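Local atomic coordinates of GGDEF and EAL domain-containing protein (PDB entry 6PWK), a protein that probably acts as a c-di-GMP receptor that helps control large adhesins, and with them cell adhesion and biofilm formation, in Vibrio cholerae. Residues I271-Q275 / G276-Q280; L242-S245 / H246-D249; Q250-I253 / E254-Q258. One frame throughout, in Å; residues are numbered along the deposited sequence.

Overall arrangement
All three contacts lie in the EAL domain, a TIM-type barrel, on the same side of the chain's centre. Contact 2 (242-249) comes first along the chain and starts helix 245-261; contact 3 (250-258) continues on that helix, with its centre about 14 Å from that of contact 2. Contact 1 (271-280) follows, where strand 269-272 gives way to the short helix 275-278; its centre is about 8 Å from that of contact 2 and 14 Å from that of contact 3. Ser277 joins contact 1 to Asp249 and Ser245, while Ile271 and Ile273 pack on the helix of contact 3. The helix, and the strand end with the turn after it, thus both contribute residues to the c-di-GMP pocket.

Contact 1: residues I271-Q275 / G276-Q280; sequences INIAQ and GSISQ. With MG (magnesium ion), chain E; C2E (9,9'-[(2R,3R,3aS,5S,7aR,9R,10R,10aS,12S,14aR)-3,5,10,12-tetrahydroxy-5,12-dioxidooctahydro-2H,7H-difuro[3,2-d:3',2'-j][1,3,7,9,2,8]tetraoxadiphosphacyclododecine-2,9-diyl]bis(2-amino-1,9-dihydro-6H-purin-6-one)), chain C.
Ile273 and Ile278 meet at about a right angle, the CG2 branch of Ile273 lying 3.9 Å from CG1 of Ile278. In Ile273 that branch stands opposite the backbone N, since CG1 occupies the place beside the nitrogen (chi1 -54°), and it is therefore CG2 that reaches the short helix 275-278. Phe303 of the neighbouring strand packs on Ile273, and Ile305 of the same strand and Phe320 of helix 314-326 pack on Ile278.

Ala274 is the N-cap residue. Its carbonyl O receives a weak hydrogen bond from Ser277 N at 3.3 Å, and its CB lies 4.1 Å from Ser277 OG. One residue on, Gln275 O is approached by two amides: Ile278 N makes a weak, bent bond, whereas Ser279 N bonds to it at 3.3 Å. The hydroxyl of Ser277 sits on the backbone-N side of its residue and is hydrogen-bonded to Asp249 OD2 and Ser245 OG of helix 245-261.

On the strand side Asn272 binds magnesium with Glu218, Glu304, Asp334 and a phosphate oxygen of c-di-GMP, and the ligand amine N21 lies 3.3 Å from Asn272 O. The chemistry implies a second-shell role for Ser277: together with Ala274 N, which also bonds to Asp249 OD2, it probably steadies Asp249, whose other carboxylate oxygen meets the guanine.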
loop_
_atom_site.group_PDB
_atom_site.type_symbol
_atom_site.label_atom_id
_atom_site.label_comp_id
_atom_site.label_asym_id
_atom_site.label_seq_id
_atom_site.Cartn_x
_atom_site.Cartn_y
_atom_site.Cartn_z
ATOM N N ILE A 271 22.318 -0.903 14.614
ATOM C CA ILE A 271 20.945 -1.313 14.887
ATOM C C ILE A 271 20.327 -1.823 13.593
ATOM O O ILE A 271 20.310 -1.111 12.582
ATOM C CB ILE A 271 20.117 -0.157 15.467
ATOM C CG1 ILE A 271 20.793 0.422 16.710
ATOM C CG2 ILE A 271 18.709 -0.628 15.795
ATOM C CD1 ILE A 271 20.036 1.584 17.314
ATOM N N ASN A 272 19.814 -3.052 13.624
ATOM C CA ASN A 272 19.104 -3.594 12.473
ATOM C C ASN A 272 17.725 -2.955 12.348
ATOM O O ASN A 272 17.032 -2.728 13.344
ATOM C CB ASN A 272 18.961 -5.112 12.591
ATOM C CG ASN A 272 20.290 -5.836 12.509
ATOM O OD1 ASN A 272 20.856 -5.997 11.427
ATOM N ND2 ASN A 272 20.789 -6.287 13.653
ATOM N N ILE A 273 17.328 -2.666 11.111
ATOM C CA ILE A 273 16.023 -2.091 10.810
ATOM C C ILE A 273 15.330 -2.992 9.798
ATOM O O ILE A 273 15.916 -3.340 8.768
ATOM C CB ILE A 273 16.139 -0.655 10.260
ATOM C CG1 ILE A 273 16.944 0.229 11.215
ATOM C CG2 ILE A 273 14.758 -0.064 10.020
ATOM C CD1 ILE A 273 16.289 0.436 12.564
ATOM N N ALA A 274 14.088 -3.367 10.088
ATOM C CA ALA A 274 13.329 -4.182 9.153
ATOM C C ALA A 274 12.834 -3.333 7.985
ATOM O O ALA A 274 12.722 -2.108 8.077
ATOM C CB ALA A 274 12.148 -4.853 9.856
ATOM N N GLN A 275 12.540 -4.005 6.868
ATOM C CA GLN A 275 12.068 -3.289 5.686
ATOM C C GLN A 275 10.686 -2.691 5.914
ATOM O O GLN A 275 10.421 -1.554 5.506
ATOM C CB GLN A 275 12.057 -4.218 4.471
ATOM C CG GLN A 275 11.444 -3.591 3.225
ATOM C CD GLN A 275 11.702 -4.401 1.969
ATOM O OE1 GLN A 275 12.638 -5.198 1.911
ATOM N NE2 GLN A 275 10.870 -4.200 0.955
ATOM N N GLY A 276 9.794 -3.438 6.570
ATOM C CA GLY A 276 8.455 -2.943 6.834
ATOM C C GLY A 276 8.413 -1.695 7.688
ATOM O O GLY A 276 7.416 -0.965 7.656
ATOM N N SER A 277 9.471 -1.429 8.454
ATOM C CA SER A 277 9.524 -0.204 9.244
ATOM C C SER A 277 9.903 0.995 8.382
ATOM O O SER A 277 9.384 2.098 8.585
ATOM C CB SER A 277 10.514 -0.367 10.398
ATOM O OG SER A 277 10.191 -1.499 11.188
ATOM N N ILE A 278 10.796 0.791 7.409
ATOM C CA ILE A 278 11.270 1.890 6.575
ATOM C C ILE A 278 10.176 2.377 5.628
ATOM O O ILE A 278 10.120 3.569 5.293
ATOM C CB ILE A 278 12.545 1.446 5.829
ATOM C CG1 ILE A 278 13.767 1.664 6.725
ATOM C CG2 ILE A 278 12.702 2.162 4.493
ATOM C CD1 ILE A 278 15.037 1.063 6.185
ATOM N N SER A 279 9.281 1.488 5.206
ATOM C CA SER A 279 8.149 1.871 4.371
ATOM C C SER A 279 6.995 2.467 5.174
ATOM O O SER A 279 5.906 2.658 4.621
ATOM C CB SER A 279 7.659 0.663 3.567
ATOM O OG SER A 279 7.386 -0.440 4.412
ATOM N N GLN A 280 7.213 2.764 6.458
ATOM C CA GLN A 280 6.206 3.396 7.295
ATOM C C GLN A 280 6.576 4.860 7.484
ATOM O O GLN A 280 7.549 5.155 8.195
ATOM C CB GLN A 280 6.112 2.689 8.647
ATOM C CG GLN A 280 4.693 2.378 9.106
ATOM C CD GLN A 280 4.021 1.310 8.264
ATOM O OE1 GLN A 280 4.685 0.488 7.633
ATOM N NE2 GLN A 280 2.693 1.318 8.250
HETATM MG MG MG E . 22.521 -7.150 10.302
HETATM P P1 C2E C . 21.508 -10.551 10.826
HETATM O O2P C2E C . 21.636 -9.099 10.453
HETATM O O1P C2E C . 22.221 -11.297 9.733
HETATM O "O5'" C2E C . 22.347 -10.905 12.187
HETATM C "C5'" C2E C . 23.259 -11.951 12.139
HETATM C "C4'" C2E C . 22.529 -13.204 12.697
HETATM O "O4'" C2E C . 23.284 -14.257 12.587
HETATM C "C3'" C2E C . 22.298 -13.078 14.214
HETATM O "O3'" C2E C . 21.407 -14.027 14.551
HETATM C "C2'" C2E C . 23.676 -13.503 14.745
HETATM O "O2'" C2E C . 23.580 -13.863 16.188
HETATM C "C1'" C2E C . 23.831 -14.603 14.065
HETATM N N9 C2E C . 25.141 -15.157 13.835
HETATM C C8 C2E C . 25.896 -14.085 14.179
HETATM N N7 C2E C . 27.192 -14.449 14.003
HETATM C C5 C2E C . 27.228 -15.699 13.555
HETATM C C6 C2E C . 28.359 -16.666 13.161
HETATM O O6 C2E C . 29.500 -16.354 13.234
HETATM N N1 C2E C . 28.039 -17.982 12.699
HETATM C C2 C2E C . 26.675 -18.429 12.587
HETATM N N2 C2E C . 26.292 -19.758 12.120
HETATM N N3 C2E C . 25.632 -17.489 12.962
HETATM C C4 C2E C . 25.952 -16.122 13.447
HETATM P P11 C2E C . 20.134 -13.430 15.431
HETATM O O21 C2E C . 20.412 -12.921 16.820
HETATM O O11 C2E C . 19.175 -14.580 15.613
HETATM O O5A C2E C . 19.477 -12.351 14.367
HETATM C C5A C2E C . 18.798 -12.983 13.317
HETATM C C4A C2E C . 18.142 -11.973 12.464
HETATM O O4A C2E C . 17.173 -11.403 13.128
HETATM C C3A C2E C . 19.232 -10.760 12.042
HETATM O O3A C2E C . 19.957 -11.129 10.778
HETATM C C2A C2E C . 18.557 -9.754 11.866
HETATM O O2A C2E C . 18.102 -9.677 10.432
HETATM C C1A C2E C . 17.290 -9.918 12.871
HETATM N N91 C2E C . 17.495 -9.250 13.982
HETATM C C81 C2E C . 18.214 -9.586 15.064
HETATM N N71 C2E C . 18.102 -8.558 15.926
HETATM C C51 C2E C . 17.333 -7.622 15.375
HETATM C C61 C2E C . 16.863 -6.260 15.871
HETATM O O61 C2E C . 17.208 -5.900 16.939
HETATM N N11 C2E C . 16.022 -5.433 15.061
HETATM C C21 C2E C . 15.609 -5.885 13.762
HETATM N N21 C2E C . 14.753 -5.041 12.942
HETATM N N31 C2E C . 16.069 -7.194 13.295
HETATM C C41 C2E C . 16.946 -8.050 14.148
#

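Contact 2: residues L242-S245 / H246-D249; sequences LNAS and HIFD. With C2E (9,9'-[(2R,3R,3aS,5S,7aR,9R,10R,10aS,12S,14aR)-3,5,10,12-tetrahydroxy-5,12-dioxidooctahydro-2H,7H-difuro[3,2-d:3',2'-j][1,3,7,9,2,8]tetraoxadiphosphacyclododecine-2,9-diyl]bis(2-amino-1,9-dihydro-6H-purin-6-one)), chain C.
Between Ala244 and Asp249 the backbone enters helix 245-261 through a weak hydrogen bond from Ile247 N to Ala244 O (3.2 Å) and a straighter one from Asp249 N to Ser245 O (2.9 Å).

Ile247 turns the end of its side chain back along the first turn, where CD1 packs 4.0 Å from Ala244 CB. The same methyl lies over one face of the His246 imidazole, displaced toward the rim. With chi1 at 64°, the His246 ring swings back toward the preceding loop and brings CE1, at the ring edge, to 3.2 Å from Asn243 O. Phe283 of helix 281-292 also touches this imidazole.

The segment is a tight helix-to-helix connection of the EAL barrel. Asn243, with positive phi, is the C-prime residue of a Schellman motif that ends helix 232-241: Ala244 N bonds to Leu239 O and Asn243 N to Glu240 O. The next helix begins almost at once.

Phe248 and Asp249 face the bound nucleotide. The phenyl ring extends from the helix with CG opposite the backbone N (chi1 167°), and its edge is turned to C21 of one guanine of c-di-GMP, CE2 lying 3.6 Å from that atom, while Phe235 meets the phenyl edge-to-face. Beside it, Asp249 OD1 accepts a nearly straight hydrogen bond from the guanine amine N21 (2.7 Å, 163°). The other carboxylate oxygen, OD2, is held by Ala274 N as well as by Ser277, and together with the ligand bond at OD1 this should restrict rotation of the carboxylate.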
loop_
_atom_site.group_PDB
_atom_site.type_symbol
_atom_site.label_atom_id
_atom_site.label_comp_id
_atom_site.label_asym_id
_atom_site.label_seq_id
_atom_site.Cartn_x
_atom_site.Cartn_y
_atom_site.Cartn_z
ATOM N N LEU A 242 2.039 -7.712 9.281
ATOM C CA LEU A 242 0.990 -6.953 9.945
ATOM C C LEU A 242 1.320 -5.469 10.057
ATOM O O LEU A 242 0.619 -4.745 10.767
ATOM C CB LEU A 242 0.720 -7.537 11.332
ATOM C CG LEU A 242 0.262 -8.998 11.382
ATOM C CD1 LEU A 242 0.141 -9.476 12.823
ATOM C CD2 LEU A 242 -1.052 -9.188 10.637
ATOM N N ASN A 243 2.372 -5.009 9.375
ATOM C CA ASN A 243 2.785 -3.603 9.400
ATOM C C ASN A 243 2.978 -3.107 10.832
ATOM O O ASN A 243 2.543 -2.012 11.199
ATOM C CB ASN A 243 1.786 -2.720 8.650
ATOM C CG ASN A 243 1.629 -3.124 7.197
ATOM O OD1 ASN A 243 2.481 -2.823 6.362
ATOM N ND2 ASN A 243 0.533 -3.807 6.889
ATOM N N ALA A 244 3.642 -3.925 11.650
ATOM C CA ALA A 244 3.872 -3.592 13.048
ATOM C C ALA A 244 5.341 -3.684 13.447
ATOM O O ALA A 244 5.655 -3.530 14.635
ATOM C CB ALA A 244 3.036 -4.499 13.962
ATOM N N SER A 245 6.247 -3.925 12.499
ATOM C CA SER A 245 7.660 -4.049 12.841
ATOM C C SER A 245 8.258 -2.734 13.325
ATOM O O SER A 245 9.256 -2.755 14.055
ATOM C CB SER A 245 8.457 -4.570 11.643
ATOM O OG SER A 245 8.511 -3.604 10.608
ATOM N N HIS A 246 7.674 -1.594 12.946
ATOM C CA HIS A 246 8.205 -0.318 13.414
ATOM C C HIS A 246 7.996 -0.138 14.912
ATOM O O HIS A 246 8.770 0.576 15.559
ATOM C CB HIS A 246 7.576 0.839 12.636
ATOM C CG HIS A 246 6.101 0.979 12.841
ATOM N ND1 HIS A 246 5.179 0.233 12.139
ATOM C CD2 HIS A 246 5.387 1.782 13.665
ATOM C CE1 HIS A 246 3.960 0.568 12.524
ATOM N NE2 HIS A 246 4.059 1.506 13.449
ATOM N N ILE A 247 6.968 -0.772 15.483
ATOM C CA ILE A 247 6.828 -0.782 16.937
ATOM C C ILE A 247 8.023 -1.478 17.571
ATOM O O ILE A 247 8.575 -1.016 18.578
ATOM C CB ILE A 247 5.506 -1.456 17.351
ATOM C CG1 ILE A 247 4.307 -0.584 16.977
ATOM C CG2 ILE A 247 5.503 -1.765 18.842
ATOM C CD1 ILE A 247 3.687 -0.939 15.648
ATOM N N PHE A 248 8.448 -2.597 16.982
ATOM C CA PHE A 248 9.591 -3.333 17.504
ATOM C C PHE A 248 10.890 -2.564 17.299
ATOM O O PHE A 248 11.736 -2.514 18.201
ATOM C CB PHE A 248 9.654 -4.707 16.837
ATOM C CG PHE A 248 10.941 -5.439 17.064
ATOM C CD1 PHE A 248 11.193 -6.069 18.270
ATOM C CD2 PHE A 248 11.893 -5.514 16.061
ATOM C CE1 PHE A 248 12.375 -6.749 18.475
ATOM C CE2 PHE A 248 13.077 -6.194 16.262
ATOM C CZ PHE A 248 13.317 -6.811 17.470
ATOM N N ASP A 249 11.066 -1.950 16.126
ATOM C CA ASP A 249 12.296 -1.211 15.860
ATOM C C ASP A 249 12.397 0.037 16.727
ATOM O O ASP A 249 13.489 0.393 17.184
ATOM C CB ASP A 249 12.384 -0.845 14.379
ATOM C CG ASP A 249 12.890 -1.992 13.525
ATOM O OD1 ASP A 249 13.561 -2.889 14.076
ATOM O OD2 ASP A 249 12.623 -1.994 12.305
HETATM P P1 C2E C . 21.508 -10.551 10.826
HETATM O O2P C2E C . 21.636 -9.099 10.453
HETATM O O1P C2E C . 22.221 -11.297 9.733
HETATM O "O5'" C2E C . 22.347 -10.905 12.187
HETATM C "C5'" C2E C . 23.259 -11.951 12.139
HETATM C "C4'" C2E C . 22.529 -13.204 12.697
HETATM O "O4'" C2E C . 23.284 -14.257 12.587
HETATM C "C3'" C2E C . 22.298 -13.078 14.214
HETATM O "O3'" C2E C . 21.407 -14.027 14.551
HETATM C "C2'" C2E C . 23.676 -13.503 14.745
HETATM O "O2'" C2E C . 23.580 -13.863 16.188
HETATM C "C1'" C2E C . 23.831 -14.603 14.065
HETATM N N9 C2E C . 25.141 -15.157 13.835
HETATM C C8 C2E C . 25.896 -14.085 14.179
HETATM N N7 C2E C . 27.192 -14.449 14.003
HETATM C C5 C2E C . 27.228 -15.699 13.555
HETATM C C6 C2E C . 28.359 -16.666 13.161
HETATM O O6 C2E C . 29.500 -16.354 13.234
HETATM N N1 C2E C . 28.039 -17.982 12.699
HETATM C C2 C2E C . 26.675 -18.429 12.587
HETATM N N2 C2E C . 26.292 -19.758 12.120
HETATM N N3 C2E C . 25.632 -17.489 12.962
HETATM C C4 C2E C . 25.952 -16.122 13.447
HETATM P P11 C2E C . 20.134 -13.430 15.431
HETATM O O21 C2E C . 20.412 -12.921 16.820
HETATM O O11 C2E C . 19.175 -14.580 15.613
HETATM O O5A C2E C . 19.477 -12.351 14.367
HETATM C C5A C2E C . 18.798 -12.983 13.317
HETATM C C4A C2E C . 18.142 -11.973 12.464
HETATM O O4A C2E C . 17.173 -11.403 13.128
HETATM C C3A C2E C . 19.232 -10.760 12.042
HETATM O O3A C2E C . 19.957 -11.129 10.778
HETATM C C2A C2E C . 18.557 -9.754 11.866
HETATM O O2A C2E C . 18.102 -9.677 10.432
HETATM C C1A C2E C . 17.290 -9.918 12.871
HETATM N N91 C2E C . 17.495 -9.250 13.982
HETATM C C81 C2E C . 18.214 -9.586 15.064
HETATM N N71 C2E C . 18.102 -8.558 15.926
HETATM C C51 C2E C . 17.333 -7.622 15.375
HETATM C C61 C2E C . 16.863 -6.260 15.871
HETATM O O61 C2E C . 17.208 -5.900 16.939
HETATM N N11 C2E C . 16.022 -5.433 15.061
HETATM C C21 C2E C . 15.609 -5.885 13.762
HETATM N N21 C2E C . 14.753 -5.041 12.942
HETATM N N31 C2E C . 16.069 -7.194 13.295
HETATM C C41 C2E C . 16.946 -8.050 14.148
#

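Contact 3: residues Q250-I253 / E254-Q258; sequences QYVI and ERVIQ
Tyr251 and Arg255, one helical turn apart, run side by side and point the same way. Arg255 CG sits over one face of the phenol ring, 3.8 Å from its centroid and 18° off the normal, a CH-pi contact. The arginine chain then bends at chi2 and chi3 and curls along the ring to the hydroxyl, where NE donates to Tyr251 OH at 3.2 Å. The hydroxyl lies in the plane of the guanidinium, at its edge, although ring and guanidinium planes stand almost perpendicular.

On other sides of the helix the same four-residue spacing brings aliphatic groups together. Ile253 and Ile257 lie alongside each other, CG2 of the first 3.8 Å from CD1 of the second, and Val252 CG1 approaches Val256 CG2 more loosely at 4.2 Å. Beneath these pairs runs a regular alpha-helical ladder, including Arg255 N to Tyr251 O and Ile257 N to Ile253 O, both 2.9 Å.

Helix 245-261 is the last helix of the connection between the parallel strands 214-225 and 269-272 of the EAL TIM barrel, a beta-alpha-beta crossover that also includes helix 232-241. Its aliphatic side rests on that barrel wall: Val252, Ile253 and Val256 all touch Ile271, and Ile257 reaches Leu301 on the next strand. The side chain of Val252 also touches c-di-GMP. Further out, Asp198 is hydrogen-bonded to Tyr251 OH, giving the phenol a second polar partner, and the Phe200 ring meets that of Tyr251 with the planes inclined at about 50°. Trp286 of helix 281-292 packs against Gln250 and Glu254.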
loop_
_atom_site.group_PDB
_atom_site.type_symbol
_atom_site.label_atom_id
_atom_site.label_comp_id
_atom_site.label_asym_id
_atom_site.label_seq_id
_atom_site.Cartn_x
_atom_site.Cartn_y
_atom_site.Cartn_z
ATOM N N GLN A 250 11.273 0.715 16.967
ATOM C CA GLN A 250 11.307 1.905 17.811
ATOM C C GLN A 250 11.662 1.553 19.251
ATOM O O GLN A 250 12.337 2.329 19.936
ATOM C CB GLN A 250 9.967 2.637 17.744
ATOM C CG GLN A 250 9.754 3.398 16.445
ATOM C CD GLN A 250 8.310 3.803 16.229
ATOM O OE1 GLN A 250 7.835 3.867 15.094
ATOM N NE2 GLN A 250 7.602 4.081 17.317
ATOM N N TYR A 251 11.220 0.388 19.726
ATOM C CA TYR A 251 11.581 -0.042 21.073
ATOM C C TYR A 251 13.072 -0.341 21.170
ATOM O O TYR A 251 13.739 0.076 22.125
ATOM C CB TYR A 251 10.758 -1.267 21.476
ATOM C CG TYR A 251 11.179 -1.868 22.797
ATOM C CD1 TYR A 251 10.742 -1.327 24.000
ATOM C CD2 TYR A 251 12.017 -2.977 22.843
ATOM C CE1 TYR A 251 11.126 -1.873 25.211
ATOM C CE2 TYR A 251 12.407 -3.528 24.048
ATOM C CZ TYR A 251 11.958 -2.973 25.228
ATOM O OH TYR A 251 12.342 -3.521 26.430
ATOM N N VAL A 252 13.612 -1.065 20.186
ATOM C CA VAL A 252 15.034 -1.396 20.194
ATOM C C VAL A 252 15.879 -0.130 20.129
ATOM O O VAL A 252 16.869 0.009 20.857
ATOM C CB VAL A 252 15.362 -2.358 19.037
ATOM C CG1 VAL A 252 16.867 -2.557 18.920
ATOM C CG2 VAL A 252 14.652 -3.691 19.240
ATOM N N ILE A 253 15.498 0.815 19.265
ATOM C CA ILE A 253 16.257 2.058 19.137
ATOM C C ILE A 253 16.229 2.839 20.443
ATOM O O ILE A 253 17.245 3.400 20.871
ATOM C CB ILE A 253 15.719 2.896 17.962
ATOM C CG1 ILE A 253 15.991 2.191 16.634
ATOM C CG2 ILE A 253 16.345 4.281 17.960
ATOM C CD1 ILE A 253 15.333 2.857 15.448
ATOM N N GLU A 254 15.069 2.882 21.103
ATOM C CA GLU A 254 14.979 3.560 22.393
ATOM C C GLU A 254 15.895 2.907 23.419
ATOM O O GLU A 254 16.644 3.593 24.123
ATOM C CB GLU A 254 13.530 3.565 22.885
ATOM C CG GLU A 254 12.636 4.566 22.173
ATOM C CD GLU A 254 11.186 4.456 22.601
ATOM O OE1 GLU A 254 10.818 3.426 23.203
ATOM O OE2 GLU A 254 10.414 5.400 22.333
ATOM N N ARG A 255 15.859 1.573 23.508
ATOM C CA ARG A 255 16.684 0.870 24.487
ATOM C C ARG A 255 18.169 1.052 24.197
ATOM O O ARG A 255 18.976 1.199 25.122
ATOM C CB ARG A 255 16.320 -0.614 24.511
ATOM C CG ARG A 255 14.894 -0.890 24.964
ATOM C CD ARG A 255 14.758 -0.814 26.477
ATOM N NE ARG A 255 15.077 -2.087 27.119
ATOM C CZ ARG A 255 16.256 -2.383 27.657
ATOM N NH1 ARG A 255 17.240 -1.494 27.639
ATOM N NH2 ARG A 255 16.449 -3.569 28.217
ATOM N N VAL A 256 18.550 1.050 22.918
ATOM C CA VAL A 256 19.953 1.241 22.560
ATOM C C VAL A 256 20.411 2.652 22.912
ATOM O O VAL A 256 21.511 2.846 23.444
ATOM C CB VAL A 256 20.169 0.929 21.068
ATOM C CG1 VAL A 256 21.536 1.412 20.614
ATOM C CG2 VAL A 256 20.021 -0.564 20.814
ATOM N N ILE A 257 19.577 3.657 22.632
ATOM C CA ILE A 257 19.956 5.038 22.920
ATOM C C ILE A 257 20.080 5.259 24.424
ATOM O O ILE A 257 20.964 5.992 24.884
ATOM C CB ILE A 257 18.953 6.011 22.272
ATOM C CG1 ILE A 257 19.121 6.004 20.752
ATOM C CG2 ILE A 257 19.130 7.423 22.819
ATOM C CD1 ILE A 257 18.148 6.897 20.022
ATOM N N GLN A 258 19.209 4.622 25.215
ATOM C CA GLN A 258 19.347 4.681 26.667
ATOM C C GLN A 258 20.725 4.203 27.108
ATOM O O GLN A 258 21.354 4.814 27.981
ATOM C CB GLN A 258 18.264 3.837 27.340
ATOM C CG GLN A 258 16.841 4.316 27.120
ATOM C CD GLN A 258 15.821 3.285 27.563
ATOM O OE1 GLN A 258 16.101 2.449 28.423
ATOM N NE2 GLN A 258 14.634 3.330 26.967
#